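Local coordinates for protein thiamine-monophosphate kinase (Stenotrophomonas maltophilia, PDB 6XEP) that probably catalyses the ATP-dependent phosphorylation of thiamine monophosphate to thiamine diphosphate, the active form of vitamin B1, at residues 223-226 against 230-233. Numbering follows the deposited sequence.
Sequences DVSD and ADLG
Asp231, in the first turn of helix 228-239, meets the backbone of Ser225 and Asp226 in the bend that follows strand 220-224. One oxygen grips two successive amides: Asp231 OD2 accepts from Asp226 N at 2.8 Å through its syn lone pair, the N-H...O angle being 157°, and from Ser225 N, which comes from above the carboxylate plane in a more bent bond (142°). CG of Asp231 lies anti to its own carbonyl carbon (chi1 -73°), which directs the group at the turn; Asp223 O lies over the face of the carboxylate, 3.1 Å from Asp231 CG, with no hydrogen bond between them. Asp231 OD1 lies 4.4 Å from Asp226 OD2, a like charge, and accepts from a water. Beside this, Ala230 CB lies 3.5 Å from Asp226 O, and another water links Asp226 O to Ala230 N. Asp223 OD2 is hydrogen-bonded to Ser81 OG and close to Asp82, a like charge. Asp223, Ser225 and Asp226 are predicted to bind magnesium or ATP in this PurM-like fold. Asp231 is thus a probable second-shell residue, its doubly held oxygen fixing the backbone that presents them, while its charge probably adds to the negative potential attracting metal ions.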
loop_
_atom_site.group_PDB
_atom_site.type_symbol
_atom_site.label_atom_id
_atom_site.label_comp_id
_atom_site.label_asym_id
_atom_site.label_seq_id
_atom_site.Cartn_x
_atom_site.Cartn_y
_atom_site.Cartn_z
ATOM N N ASP A 223 -14.638 8.183 -11.337
ATOM C CA ASP A 223 -13.534 8.844 -12.010
ATOM C C ASP A 223 -13.249 8.156 -13.338
ATOM O O ASP A 223 -13.483 6.951 -13.508
ATOM C CB ASP A 223 -12.290 8.979 -11.119
ATOM C CG ASP A 223 -11.469 7.741 -11.028
ATOM O OD1 ASP A 223 -12.054 6.636 -11.022
ATOM O OD2 ASP A 223 -10.211 7.902 -10.908
ATOM N N VAL A 224 -12.858 8.960 -14.314
ATOM C CA VAL A 224 -12.663 8.504 -15.682
ATOM C C VAL A 224 -11.176 8.221 -15.841
ATOM O O VAL A 224 -10.367 9.139 -15.993
ATOM C CB VAL A 224 -13.148 9.528 -16.709
ATOM C CG1 VAL A 224 -13.026 8.924 -18.118
ATOM C CG2 VAL A 224 -14.585 9.909 -16.410
ATOM N N SER A 225 -10.816 6.946 -15.777
ATOM C CA SER A 225 -9.425 6.547 -15.978
ATOM C C SER A 225 -9.268 5.431 -16.983
ATOM O O SER A 225 -8.166 5.264 -17.505
ATOM C CB SER A 225 -8.787 6.106 -14.655
ATOM O OG SER A 225 -9.478 5.003 -14.119
ATOM N N ASP A 226 -10.339 4.674 -17.276
ATOM C CA ASP A 226 -10.333 3.661 -18.324
ATOM C C ASP A 226 -11.119 4.101 -19.556
ATOM O O ASP A 226 -11.515 3.257 -20.374
ATOM C CB ASP A 226 -10.911 2.348 -17.805
ATOM C CG ASP A 226 -10.032 1.701 -16.764
ATOM O OD1 ASP A 226 -8.796 1.738 -16.923
ATOM O OD2 ASP A 226 -10.582 1.149 -15.791
ATOM N N ALA A 230 -16.173 3.185 -20.497
ATOM C CA ALA A 230 -15.982 2.134 -19.507
ATOM C C ALA A 230 -16.431 2.602 -18.130
ATOM O O ALA A 230 -17.172 1.896 -17.437
ATOM C CB ALA A 230 -14.508 1.708 -19.474
ATOM N N ASP A 231 -16.034 3.816 -17.741
ATOM C CA ASP A 231 -16.307 4.291 -16.390
ATOM C C ASP A 231 -17.755 4.741 -16.227
ATOM O O ASP A 231 -18.397 4.419 -15.217
ATOM C CB ASP A 231 -15.309 5.396 -16.030
ATOM C CG ASP A 231 -13.915 4.833 -15.762
ATOM O OD1 ASP A 231 -13.799 3.941 -14.894
ATOM O OD2 ASP A 231 -12.961 5.224 -16.453
ATOM N N LEU A 232 -18.310 5.446 -17.211
ATOM C CA LEU A 232 -19.746 5.705 -17.156
ATOM C C LEU A 232 -20.527 4.401 -17.170
ATOM O O LEU A 232 -21.590 4.302 -16.546
ATOM C CB LEU A 232 -20.158 6.579 -18.337
ATOM C CG LEU A 232 -21.601 7.013 -18.442
ATOM C CD1 LEU A 232 -22.033 7.645 -17.136
ATOM C CD2 LEU A 232 -21.688 8.002 -19.603
ATOM N N GLY A 233 -19.994 3.393 -17.854
ATOM C CA GLY A 233 -20.565 2.054 -17.805
ATOM C C GLY A 233 -20.758 1.516 -16.407
ATOM O O GLY A 233 -21.735 0.816 -16.136
HETATM O O HOH W 1 -13.821 3.481 -22.320
HETATM O O HOH W 2 -12.850 1.310 -14.885
#